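Local coordinates for serine-rich secreted cell wall anchored (LPXTG-motif ) protein (PDB 5NXK), which is a bacterial surface adhesin with a beta-solenoid fold and probably helps its gut-dwelling Lactobacillus attach to host surfaces, at residues V100-V105 with T130-V135; T123-G128 with A168-E173; N174-L179 with N208-M213. All blocks are in the same frame, centred on the assembly; numbering follows the deposited sequence.

Contact 1 (V100-V105 with T130-V135); sequences VTYKDV and TTLNSV
At a corner of the beta-solenoid, where the chain leaves one parallel sheet and enters the next, Val105 meets Thr130 of the following coil. The corner falls at Lys103 and Asp104, and Asp104 has the left-handed backbone conformation that lets the chain turn. Beyond it the chain pairs with 129-134: Thr131 N bonds to Val105 O, 2.9 Å away. The same carbonyl oxygen has a CA-H...O contact with Thr130 CA at 3.2 Å.

The two branches of the Thr130 side chain meet different atoms of Val105. OG1, beside the backbone N of Thr130 (chi1 -69°), faces Val105 N. That N-H points at it almost straight, with 170° at the hydrogen, but the bond is weak at 3.3 Å. OG1 is also bonded to Val127 O, in the strand just before its own. CG2, the other branch, is anti to the backbone N of Thr130 and lies 3.4 Å from Val105 O.

On the buried side, Tyr102 points toward 130-135. Its ring offers an edge rather than a face: CD2 meets Leu132 CD2 at 4.0 Å, near the ring plane. Leu132 comes in at a slant and also touches Leu126 and Leu112, while Tyr102 packs on Phe89 and Val90. The CB of Asp104 points away from 130-135, yet its OD1 accepts the backbone N of Asn129, next to Thr130.

Thr130 is buried, and its hydroxyl is used twice by the backbone. The sound bond is to Val127 O in its own coil; the one from Val105 N, in the coil before, is weak. Polar and apolar contacts thus share this corner, with Tyr102 and Leu132 supplying the apolar one.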
ATOM      1  N   VAL A 100       5.587  -7.384   1.820  1.00 24.92           N
ATOM      2  CA  VAL A 100       5.220  -7.561   0.421  1.00 19.06           C
ATOM      3  C   VAL A 100       6.027  -6.572  -0.418  1.00 25.28           C
ATOM      4  O   VAL A 100       6.147  -5.373  -0.085  1.00 23.74           O
ATOM      5  CB  VAL A 100       3.705  -7.336   0.182  1.00 23.25           C
ATOM      6  CG1 VAL A 100       3.381  -7.387  -1.309  1.00 21.04           C
ATOM      7  CG2 VAL A 100       2.862  -8.357   0.972  1.00 23.28           C
ATOM      8  N   THR A 101       6.600  -7.068  -1.501  1.00 26.39           N
ATOM      9  CA  THR A 101       7.364  -6.235  -2.407  1.00 29.66           C
ATOM     10  C   THR A 101       6.796  -6.352  -3.807  1.00 26.58           C
ATOM     11  O   THR A 101       6.675  -7.455  -4.341  1.00 28.27           O
ATOM     12  CB  THR A 101       8.849  -6.637  -2.402  1.00 28.14           C
ATOM     13  OG1 THR A 101       9.374  -6.422  -1.095  1.00 31.00           O
ATOM     14  CG2 THR A 101       9.653  -5.809  -3.410  1.00 26.32           C
ATOM     15  N   TYR A 102       6.417  -5.217  -4.383  1.00 22.90           N
ATOM     16  CA  TYR A 102       6.003  -5.150  -5.780  1.00 25.66           C
ATOM     17  C   TYR A 102       7.124  -4.519  -6.579  1.00 23.82           C
ATOM     18  O   TYR A 102       7.500  -3.379  -6.320  1.00 28.05           O
ATOM     19  CB  TYR A 102       4.737  -4.311  -5.962  1.00 24.35           C
ATOM     20  CG  TYR A 102       3.420  -4.955  -5.584  1.00 27.02           C
ATOM     21  CD1 TYR A 102       3.346  -6.270  -5.137  1.00 25.56           C
ATOM     22  CD2 TYR A 102       2.237  -4.225  -5.677  1.00 26.23           C
ATOM     23  CE1 TYR A 102       2.113  -6.848  -4.807  1.00 22.11           C
ATOM     24  CE2 TYR A 102       1.018  -4.782  -5.348  1.00 31.42           C
ATOM     25  CZ  TYR A 102       0.962  -6.094  -4.913  1.00 28.75           C
ATOM     26  OH  TYR A 102      -0.261  -6.624  -4.583  1.00 28.82           O
ATOM     27  N   LYS A 103       7.666  -5.241  -7.546  1.00 23.72           N
ATOM     28  CA  LYS A 103       8.704  -4.674  -8.389  1.00 22.26           C
ATOM     29  C   LYS A 103       8.275  -4.706  -9.858  1.00 30.39           C
ATOM     30  O   LYS A 103       7.922  -5.766 -10.378  1.00 28.33           O
ATOM     31  CB  LYS A 103      10.017  -5.412  -8.184  1.00 26.23           C
ATOM     32  CG  LYS A 103      11.124  -4.965  -9.133  1.00 38.23           C
ATOM     33  CD  LYS A 103      12.413  -5.750  -8.877  1.00 42.49           C
ATOM     34  CE  LYS A 103      13.563  -5.283  -9.783  1.00 52.68           C
ATOM     35  NZ  LYS A 103      14.874  -5.835  -9.302  1.00 58.72           N
ATOM     36  N   ASP A 104       8.257  -3.543 -10.510  1.00 27.89           N
ATOM     37  CA  ASP A 104       7.780  -3.441 -11.892  1.00 30.53           C
ATOM     38  C   ASP A 104       6.395  -4.062 -12.036  1.00 31.86           C
ATOM     39  O   ASP A 104       6.117  -4.820 -12.955  1.00 36.67           O
ATOM     40  CB  ASP A 104       8.779  -4.090 -12.857  1.00 34.64           C
ATOM     41  CG  ASP A 104      10.126  -3.375 -12.854  1.00 42.94           C
ATOM     42  OD1 ASP A 104      10.132  -2.127 -12.801  1.00 42.43           O
ATOM     43  OD2 ASP A 104      11.177  -4.044 -12.887  1.00 46.71           O
ATOM     44  N   VAL A 105       5.519  -3.696 -11.115  1.00 33.68           N
ATOM     45  CA  VAL A 105       4.171  -4.223 -11.091  1.00 33.45           C
ATOM     46  C   VAL A 105       3.181  -3.162 -11.559  1.00 34.40           C
ATOM     47  O   VAL A 105       3.361  -1.974 -11.293  1.00 29.69           O
ATOM     48  CB  VAL A 105       3.810  -4.706  -9.673  1.00 32.56           C
ATOM     49  CG1 VAL A 105       2.299  -4.776  -9.466  1.00 30.36           C
ATOM     50  CG2 VAL A 105       4.479  -6.052  -9.386  1.00 30.69           C
ATOM     51  N   THR A 130       6.561   1.082 -10.932  1.00 31.69           N
ATOM     52  CA  THR A 130       5.361   0.428 -10.436  1.00 27.57           C
ATOM     53  C   THR A 130       4.186   1.402 -10.446  1.00 33.56           C
ATOM     54  O   THR A 130       4.290   2.554  -9.986  1.00 29.50           O
ATOM     55  CB  THR A 130       5.593  -0.150  -9.006  1.00 30.96           C
ATOM     56  OG1 THR A 130       6.499  -1.256  -9.081  1.00 29.25           O
ATOM     57  CG2 THR A 130       4.286  -0.626  -8.368  1.00 29.74           C
ATOM     58  N   THR A 131       3.077   0.935 -11.001  1.00 27.88           N
ATOM     59  CA  THR A 131       1.881   1.737 -11.138  1.00 27.84           C
ATOM     60  C   THR A 131       0.711   1.016 -10.504  1.00 32.34           C
ATOM     61  O   THR A 131       0.400  -0.129 -10.846  1.00 30.84           O
ATOM     62  CB  THR A 131       1.570   2.035 -12.617  1.00 30.21           C
ATOM     63  OG1 THR A 131       2.698   2.691 -13.206  1.00 31.83           O
ATOM     64  CG2 THR A 131       0.349   2.947 -12.742  1.00 36.10           C
ATOM     65  N   LEU A 132       0.074   1.700  -9.569  1.00 28.06           N
ATOM     66  CA  LEU A 132      -1.045   1.151  -8.828  1.00 32.31           C
ATOM     67  C   LEU A 132      -2.322   1.907  -9.184  1.00 34.63           C
ATOM     68  O   LEU A 132      -2.336   3.141  -9.148  1.00 28.98           O
ATOM     69  CB  LEU A 132      -0.759   1.240  -7.327  1.00 29.53           C
ATOM     70  CG  LEU A 132       0.605   0.677  -6.890  1.00 26.60           C
ATOM     71  CD1 LEU A 132       0.792   0.897  -5.409  1.00 24.48           C
ATOM     72  CD2 LEU A 132       0.712  -0.816  -7.201  1.00 31.81           C
ATOM     73  N   ASN A 133      -3.388   1.185  -9.524  1.00 27.00           N
ATOM     74  CA  ASN A 133      -4.618   1.840  -9.947  1.00 27.99           C
ATOM     75  C   ASN A 133      -5.804   1.453  -9.073  1.00 29.11           C
ATOM     76  O   ASN A 133      -6.208   0.298  -9.042  1.00 28.99           O
ATOM     77  CB  ASN A 133      -4.914   1.506 -11.413  1.00 28.56           C
ATOM     78  CG  ASN A 133      -3.795   1.945 -12.343  1.00 32.33           C
ATOM     79  OD1 ASN A 133      -3.712   3.114 -12.738  1.00 34.84           O
ATOM     80  ND2 ASN A 133      -2.900   1.015 -12.665  1.00 26.36           N
ATOM     81  N   SER A 134      -6.330   2.408  -8.325  1.00 29.13           N
ATOM     82  CA  SER A 134      -7.548   2.173  -7.564  1.00 30.56           C
ATOM     83  C   SER A 134      -8.738   2.559  -8.443  1.00 29.54           C
ATOM     84  O   SER A 134      -8.957   3.731  -8.723  1.00 29.57           O
ATOM     85  CB  SER A 134      -7.540   2.955  -6.252  1.00 31.46           C
ATOM     86  OG  SER A 134      -8.729   2.725  -5.516  1.00 33.05           O
ATOM     87  N   VAL A 135      -9.491   1.552  -8.874  1.00 30.06           N
ATOM     88  CA  VAL A 135     -10.566   1.706  -9.851  1.00 31.53           C
ATOM     89  C   VAL A 135     -11.859   1.047  -9.367  1.00 33.94           C
ATOM     90  O   VAL A 135     -11.833   0.164  -8.506  1.00 33.44           O
ATOM     91  CB  VAL A 135     -10.185   1.084 -11.205  1.00 31.66           C
ATOM     92  CG1 VAL A 135      -9.005   1.816 -11.810  1.00 31.62           C
ATOM     93  CG2 VAL A 135      -9.874  -0.394 -11.034  1.00 30.61           C
TER

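Contact 2 (T123-G128 with A168-E173); sequences TLNLVG and AINIAE
Asn125 and Asn170 lie side by side and point the same way. Their amide planes are 20° apart, so the two groups are nearly coplanar. Asn170 ND2 gives a hydrogen bond to Asn125 OD1 at 2.9 Å. It is nearly straight, 167° at the hydrogen, and the acceptor lies in the plane of the donor amide. In both residues CG stands beside the backbone N, and the second torsions are nearly equal too; together they keep the amides in step. The row goes on at both ends: Asn170 OD1 is held by Thr204, and Asn125 ND2 makes a weak bond to Thr101 OG1.

Thr123 crosses Asn170 at a slant on the same face. Its CG2 comes within 3.5 Å of Asn170 ND2 and is also 4.0 Å from Ala168 CB.

This is a stacked asparagine pair, continued by threonines on both sides, as equivalent positions of successive coils of a beta-solenoid stack. The axes of 123-127 and 168-171 come within 4.7 Å, with 13° between their directions. Four backbone hydrogen bonds join 123-128 to 168-173, from Leu124 N to Ala168 O at one end to Ala172 N and Leu126 O at the other.

The other face is apolar and buried. Leu126 crosses Ile169, with its CD1 4.0 Å from Ile169 CG2, and the same methyl is 4.3 Å from Ile171 CD1. Leu124 CB rests against Ile169 CG1. At the end of strand 123-127, Val127 CG2 touches Ala172 CB at 3.9 Å, and a water takes Gly128 N and gives to Glu173 O.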
ATOM      1  N   THR A 123       4.698  -4.426   5.992  1.00 20.24           N
ATOM      2  CA  THR A 123       5.480  -3.595   5.096  1.00 26.08           C
ATOM      3  C   THR A 123       5.161  -3.869   3.625  1.00 26.13           C
ATOM      4  O   THR A 123       5.140  -5.022   3.188  1.00 23.41           O
ATOM      5  CB  THR A 123       6.999  -3.823   5.330  1.00 26.58           C
ATOM      6  OG1 THR A 123       7.311  -3.601   6.715  1.00 25.00           O
ATOM      7  CG2 THR A 123       7.828  -2.881   4.472  1.00 24.51           C
ATOM      8  N   LEU A 124       4.947  -2.799   2.864  1.00 23.23           N
ATOM      9  CA  LEU A 124       4.830  -2.879   1.414  1.00 21.72           C
ATOM     10  C   LEU A 124       5.965  -2.105   0.769  1.00 27.69           C
ATOM     11  O   LEU A 124       6.080  -0.886   0.939  1.00 24.24           O
ATOM     12  CB  LEU A 124       3.486  -2.329   0.938  1.00 24.43           C
ATOM     13  CG  LEU A 124       3.295  -2.208  -0.582  1.00 25.26           C
ATOM     14  CD1 LEU A 124       3.285  -3.602  -1.230  1.00 22.34           C
ATOM     15  CD2 LEU A 124       2.002  -1.467  -0.900  1.00 23.17           C
ATOM     16  N   ASN A 125       6.803  -2.806   0.016  1.00 25.31           N
ATOM     17  CA  ASN A 125       7.871  -2.140  -0.715  1.00 26.77           C
ATOM     18  C   ASN A 125       7.461  -2.002  -2.178  1.00 29.91           C
ATOM     19  O   ASN A 125       6.928  -2.942  -2.773  1.00 29.25           O
ATOM     20  CB  ASN A 125       9.189  -2.910  -0.589  1.00 22.80           C
ATOM     21  CG  ASN A 125       9.669  -2.995   0.839  1.00 27.93           C
ATOM     22  OD1 ASN A 125       9.796  -1.981   1.520  1.00 28.01           O
ATOM     23  ND2 ASN A 125       9.927  -4.210   1.311  1.00 32.00           N
ATOM     24  N   LEU A 126       7.682  -0.819  -2.743  1.00 23.91           N
ATOM     25  CA  LEU A 126       7.310  -0.540  -4.115  1.00 19.71           C
ATOM     26  C   LEU A 126       8.585  -0.210  -4.874  1.00 25.39           C
ATOM     27  O   LEU A 126       9.261   0.777  -4.571  1.00 27.28           O
ATOM     28  CB  LEU A 126       6.291   0.609  -4.194  1.00 21.36           C
ATOM     29  CG  LEU A 126       4.989   0.362  -3.427  1.00 25.17           C
ATOM     30  CD1 LEU A 126       4.074   1.579  -3.506  1.00 25.42           C
ATOM     31  CD2 LEU A 126       4.280  -0.900  -3.952  1.00 23.61           C
ATOM     32  N   VAL A 127       8.913  -1.036  -5.868  1.00 25.37           N
ATOM     33  CA  VAL A 127      10.249  -1.010  -6.469  1.00 24.70           C
ATOM     34  C   VAL A 127      10.157  -0.865  -7.995  1.00 25.48           C
ATOM     35  O   VAL A 127       9.180  -1.304  -8.614  1.00 28.67           O
ATOM     36  CB  VAL A 127      11.051  -2.301  -6.106  1.00 30.66           C
ATOM     37  CG1 VAL A 127      12.499  -2.203  -6.583  1.00 30.18           C
ATOM     38  CG2 VAL A 127      11.021  -2.562  -4.599  1.00 27.22           C
ATOM     39  N   GLY A 128      11.175  -0.250  -8.591  1.00 29.36           N
ATOM     40  CA  GLY A 128      11.226  -0.037 -10.030  1.00 31.93           C
ATOM     41  C   GLY A 128      10.074   0.814 -10.532  1.00 36.00           C
ATOM     42  O   GLY A 128       9.635   1.753  -9.856  1.00 33.71           O
ATOM     43  N   ALA A 168       4.440   0.217   7.109  1.00 18.38           N
ATOM     44  CA  ALA A 168       5.375   0.898   6.215  1.00 22.45           C
ATOM     45  C   ALA A 168       5.064   0.733   4.744  1.00 22.32           C
ATOM     46  O   ALA A 168       4.754  -0.359   4.287  1.00 20.29           O
ATOM     47  CB  ALA A 168       6.794   0.426   6.496  1.00 24.19           C
ATOM     48  N   ILE A 169       5.119   1.832   4.006  1.00 18.14           N
ATOM     49  CA  ILE A 169       5.150   1.748   2.547  1.00 23.47           C
ATOM     50  C   ILE A 169       6.432   2.447   2.101  1.00 24.93           C
ATOM     51  O   ILE A 169       6.629   3.640   2.357  1.00 22.32           O
ATOM     52  CB  ILE A 169       3.914   2.390   1.903  1.00 22.59           C
ATOM     53  CG1 ILE A 169       2.641   1.661   2.343  1.00 20.04           C
ATOM     54  CG2 ILE A 169       4.005   2.359   0.386  1.00 20.15           C
ATOM     55  CD1 ILE A 169       1.395   2.343   1.849  1.00 23.49           C
ATOM     56  N   ASN A 170       7.320   1.694   1.466  1.00 19.54           N
ATOM     57  CA  ASN A 170       8.617   2.236   1.087  1.00 24.89           C
ATOM     58  C   ASN A 170       8.722   2.291  -0.426  1.00 29.47           C
ATOM     59  O   ASN A 170       8.646   1.265  -1.083  1.00 29.06           O
ATOM     60  CB  ASN A 170       9.756   1.367   1.637  1.00 19.95           C
ATOM     61  CG  ASN A 170       9.719   1.225   3.146  1.00 25.03           C
ATOM     62  OD1 ASN A 170       9.651   2.215   3.875  1.00 25.45           O
ATOM     63  ND2 ASN A 170       9.752  -0.025   3.624  1.00 18.93           N
ATOM     64  N   ILE A 171       8.944   3.473  -0.975  1.00 22.99           N
ATOM     65  CA  ILE A 171       9.243   3.607  -2.394  1.00 22.88           C
ATOM     66  C   ILE A 171      10.750   3.493  -2.513  1.00 20.99           C
ATOM     67  O   ILE A 171      11.494   4.314  -1.981  1.00 29.03           O
ATOM     68  CB  ILE A 171       8.738   4.941  -2.999  1.00 24.15           C
ATOM     69  CG1 ILE A 171       7.212   4.942  -3.163  1.00 28.75           C
ATOM     70  CG2 ILE A 171       9.319   5.156  -4.388  1.00 22.43           C
ATOM     71  CD1 ILE A 171       6.410   4.858  -1.890  1.00 27.42           C
ATOM     72  N   ALA A 172      11.209   2.446  -3.186  1.00 25.44           N
ATOM     73  CA  ALA A 172      12.633   2.141  -3.190  1.00 24.50           C
ATOM     74  C   ALA A 172      13.437   3.218  -3.881  1.00 28.45           C
ATOM     75  O   ALA A 172      12.907   3.946  -4.719  1.00 30.72           O
ATOM     76  CB  ALA A 172      12.878   0.805  -3.872  1.00 26.68           C
ATOM     77  N   GLU A 173      14.716   3.324  -3.538  1.00 26.38           N
ATOM     78  CA  GLU A 173      15.604   4.201  -4.286  1.00 31.46           C
ATOM     79  C   GLU A 173      15.528   3.891  -5.778  1.00 29.82           C
ATOM     80  O   GLU A 173      15.380   2.736  -6.171  1.00 29.97           O
ATOM     81  CB  GLU A 173      17.040   4.126  -3.773  1.00 34.15           C
ATOM     82  CG  GLU A 173      17.741   2.809  -3.906  1.00 55.13           C
ATOM     83  CD  GLU A 173      19.225   2.944  -3.586  1.00 66.07           C
ATOM     84  OE1 GLU A 173      19.742   4.082  -3.645  1.00 67.01           O
ATOM     85  OE2 GLU A 173      19.861   1.921  -3.254  1.00 68.25           O
TER
HETATM   86  O   HOH W   1      13.565   1.043  -7.611  1.00 33.76           O

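Contact 3 (N174-L179 with N208-M213); sequences NANVVL and NASLTM
Val177 O is gripped by two donors. Thr212 N reaches it across the strands at 2.9 Å, and a water donates to it at 2.8 Å. That water is also 2.8 Å from Thr212 OG1, so it joins the backbone of one strand to a hydroxyl of the next. The hydroxyl of Thr212 stands beside its own backbone N (chi1 -56°), which brings it to the water. A second carbonyl, Ala175 O, takes Ser210 N at 2.7 Å. Another water gives a longer bond to Ala175 O and a shorter one to Asn208 O. Val177 N to Ser210 O and Leu179 N to Thr212 O complete the parallel pairing.

Val177 and Leu211 face the buried interior. Their side chains cross, and Val177 CG1 meets Leu211 CD1 at 4.0 Å. Further on, Met213 lays its sulfur against Leu179: Met213 SD is 3.9 Å from Leu179 CB and slightly farther from CD1.

At the start of both segments, Asn174 and Asn208 occupy matching corners, each with a left-handed backbone. Their side chains lie side by side and point the same way, with amide planes 15° apart. The touch is between Asn174 OD1 and Asn208 CB, at 3.5 Å. This is the stacking of like turns expected of a solenoid.

Strand 129-134 pairs with the other edge of 176-181 through the backbones of Asn176 and Val178. Inward, Val177 and Ala209 both touch Ile171 of strand 168-171, in the preceding sheet of the coil. Met213 packs on Met188 of strand 186-191 and on Ile223 of strand 221-226, in the sheet that follows.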
ATOM      1  N   ASN A 174      15.552   4.952  -6.583  1.00 28.25           N
ATOM      2  CA  ASN A 174      15.473   4.897  -8.045  1.00 32.14           C
ATOM      3  C   ASN A 174      14.134   4.436  -8.593  1.00 30.34           C
ATOM      4  O   ASN A 174      13.966   4.360  -9.799  1.00 35.23           O
ATOM      5  CB  ASN A 174      16.573   3.987  -8.601  1.00 31.00           C
ATOM      6  CG  ASN A 174      17.942   4.445  -8.183  1.00 32.95           C
ATOM      7  OD1 ASN A 174      18.240   5.629  -8.236  1.00 32.96           O
ATOM      8  ND2 ASN A 174      18.761   3.522  -7.704  1.00 37.99           N
ATOM      9  N   ALA A 175      13.165   4.179  -7.732  1.00 26.19           N
ATOM     10  CA  ALA A 175      11.868   3.742  -8.239  1.00 30.59           C
ATOM     11  C   ALA A 175      11.081   4.893  -8.854  1.00 30.39           C
ATOM     12  O   ALA A 175      11.308   6.062  -8.528  1.00 26.17           O
ATOM     13  CB  ALA A 175      11.055   3.088  -7.134  1.00 30.62           C
ATOM     14  N   ASN A 176      10.149   4.539  -9.734  1.00 24.37           N
ATOM     15  CA  ASN A 176       9.176   5.464 -10.293  1.00 24.77           C
ATOM     16  C   ASN A 176       7.789   4.884 -10.036  1.00 27.62           C
ATOM     17  O   ASN A 176       7.323   3.965 -10.725  1.00 31.24           O
ATOM     18  CB  ASN A 176       9.415   5.711 -11.781  1.00 32.45           C
ATOM     19  CG  ASN A 176      10.751   6.384 -12.049  1.00 40.90           C
ATOM     20  OD1 ASN A 176      11.658   5.788 -12.633  1.00 45.86           O
ATOM     21  ND2 ASN A 176      10.888   7.624 -11.596  1.00 40.97           N
ATOM     22  N   VAL A 177       7.177   5.371  -8.968  1.00 22.49           N
ATOM     23  CA  VAL A 177       5.907   4.844  -8.517  1.00 23.23           C
ATOM     24  C   VAL A 177       4.820   5.848  -8.782  1.00 28.20           C
ATOM     25  O   VAL A 177       4.963   7.031  -8.447  1.00 24.17           O
ATOM     26  CB  VAL A 177       5.957   4.491  -7.019  1.00 22.82           C
ATOM     27  CG1 VAL A 177       4.593   4.045  -6.518  1.00 25.82           C
ATOM     28  CG2 VAL A 177       7.018   3.417  -6.769  1.00 28.94           C
ATOM     29  N   VAL A 178       3.731   5.360  -9.365  1.00 21.96           N
ATOM     30  CA  VAL A 178       2.581   6.167  -9.705  1.00 22.15           C
ATOM     31  C   VAL A 178       1.352   5.523  -9.074  1.00 27.92           C
ATOM     32  O   VAL A 178       1.199   4.312  -9.129  1.00 31.60           O
ATOM     33  CB  VAL A 178       2.392   6.272 -11.236  1.00 26.56           C
ATOM     34  CG1 VAL A 178       1.112   7.014 -11.567  1.00 29.08           C
ATOM     35  CG2 VAL A 178       3.600   6.966 -11.889  1.00 25.54           C
ATOM     36  N   LEU A 179       0.501   6.310  -8.426  1.00 27.70           N
ATOM     37  CA  LEU A 179      -0.760   5.769  -7.950  1.00 32.13           C
ATOM     38  C   LEU A 179      -1.889   6.625  -8.501  1.00 31.54           C
ATOM     39  O   LEU A 179      -1.962   7.829  -8.231  1.00 30.66           O
ATOM     40  CB  LEU A 179      -0.799   5.714  -6.424  1.00 29.61           C
ATOM     41  CG  LEU A 179      -1.961   4.973  -5.750  1.00 32.46           C
ATOM     42  CD1 LEU A 179      -1.540   4.553  -4.326  1.00 30.27           C
ATOM     43  CD2 LEU A 179      -3.269   5.769  -5.724  1.00 30.94           C
ATOM     44  N   ASN A 208      16.678   9.425  -5.100  1.00 28.30           N
ATOM     45  CA  ASN A 208      16.471   9.488  -6.545  1.00 29.37           C
ATOM     46  C   ASN A 208      15.219   8.778  -7.018  1.00 31.15           C
ATOM     47  O   ASN A 208      15.112   8.434  -8.194  1.00 33.22           O
ATOM     48  CB  ASN A 208      17.674   8.914  -7.288  1.00 31.51           C
ATOM     49  CG  ASN A 208      18.952   9.650  -6.971  1.00 48.72           C
ATOM     50  OD1 ASN A 208      19.832   9.125  -6.281  1.00 57.77           O
ATOM     51  ND2 ASN A 208      19.070  10.876  -7.479  1.00 54.65           N
ATOM     52  N   ALA A 209      14.268   8.565  -6.116  1.00 26.25           N
ATOM     53  CA  ALA A 209      13.010   7.928  -6.506  1.00 23.91           C
ATOM     54  C   ALA A 209      11.964   8.974  -6.833  1.00 29.09           C
ATOM     55  O   ALA A 209      12.116  10.142  -6.484  1.00 29.95           O
ATOM     56  CB  ALA A 209      12.507   7.018  -5.410  1.00 24.84           C
ATOM     57  N   SER A 210      10.887   8.551  -7.481  1.00 25.39           N
ATOM     58  CA  SER A 210       9.775   9.445  -7.721  1.00 25.00           C
ATOM     59  C   SER A 210       8.478   8.788  -7.240  1.00 27.19           C
ATOM     60  O   SER A 210       8.272   7.571  -7.372  1.00 27.52           O
ATOM     61  CB  SER A 210       9.700   9.862  -9.203  1.00 33.39           C
ATOM     62  OG  SER A 210       8.886   8.991  -9.977  1.00 46.61           O
ATOM     63  N   LEU A 211       7.633   9.608  -6.634  1.00 27.04           N
ATOM     64  CA  LEU A 211       6.315   9.188  -6.198  1.00 24.04           C
ATOM     65  C   LEU A 211       5.320  10.190  -6.733  1.00 27.44           C
ATOM     66  O   LEU A 211       5.421  11.379  -6.445  1.00 27.63           O
ATOM     67  CB  LEU A 211       6.232   9.107  -4.674  1.00 25.79           C
ATOM     68  CG  LEU A 211       4.809   8.876  -4.141  1.00 28.34           C
ATOM     69  CD1 LEU A 211       4.264   7.547  -4.658  1.00 26.39           C
ATOM     70  CD2 LEU A 211       4.774   8.891  -2.617  1.00 25.07           C
ATOM     71  N   THR A 212       4.375   9.714  -7.536  1.00 24.17           N
ATOM     72  CA  THR A 212       3.370  10.580  -8.122  1.00 26.05           C
ATOM     73  C   THR A 212       1.968  10.079  -7.768  1.00 28.72           C
ATOM     74  O   THR A 212       1.597   8.948  -8.094  1.00 28.63           O
ATOM     75  CB  THR A 212       3.528  10.658  -9.654  1.00 28.11           C
ATOM     76  OG1 THR A 212       4.853  11.100  -9.979  1.00 29.34           O
ATOM     77  CG2 THR A 212       2.523  11.617 -10.246  1.00 29.89           C
ATOM     78  N   MET A 213       1.207  10.921  -7.080  1.00 22.65           N
ATOM     79  CA  MET A 213      -0.171  10.626  -6.706  1.00 26.95           C
ATOM     80  C   MET A 213      -1.019  11.868  -6.941  1.00 27.17           C
ATOM     81  O   MET A 213      -1.404  12.579  -6.010  1.00 25.64           O
ATOM     82  CB  MET A 213      -0.268  10.121  -5.255  1.00 27.63           C
ATOM     83  CG  MET A 213       0.772   9.067  -4.906  1.00 36.17           C
ATOM     84  SD  MET A 213       0.349   8.025  -3.468  1.00 43.14           S
ATOM     85  CE  MET A 213       0.505   9.249  -2.191  1.00 23.53           C
TER
HETATM   86  O   HOH W   2      13.054   8.250 -10.190  1.00 47.66           O
HETATM   87  O   HOH W   3       6.433   8.742 -10.148  1.00 28.42           O

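In the fold
Contact 1 opens at 100-105. Contact 2 opens at 123-128, before contact 1 closes at 130-135, so the two cross along the chain. Contact 2 then closes a longer loop at 168-173. Contact 3 follows directly at 174-179 and closes at 208-213, in series with both. Contact 2 lies in the sheet that holds strands 97-102, 122-127 and 168-171. Contact 3 lies in the next sheet, with strands 129-134, 176-181 and 210-214. Contact 1 spans the corner between these sheets. Strand 122-127 borders 97-102, and strand 129-134 borders 176-181, so the three contacts join successive coils of the solenoid on two of its sides.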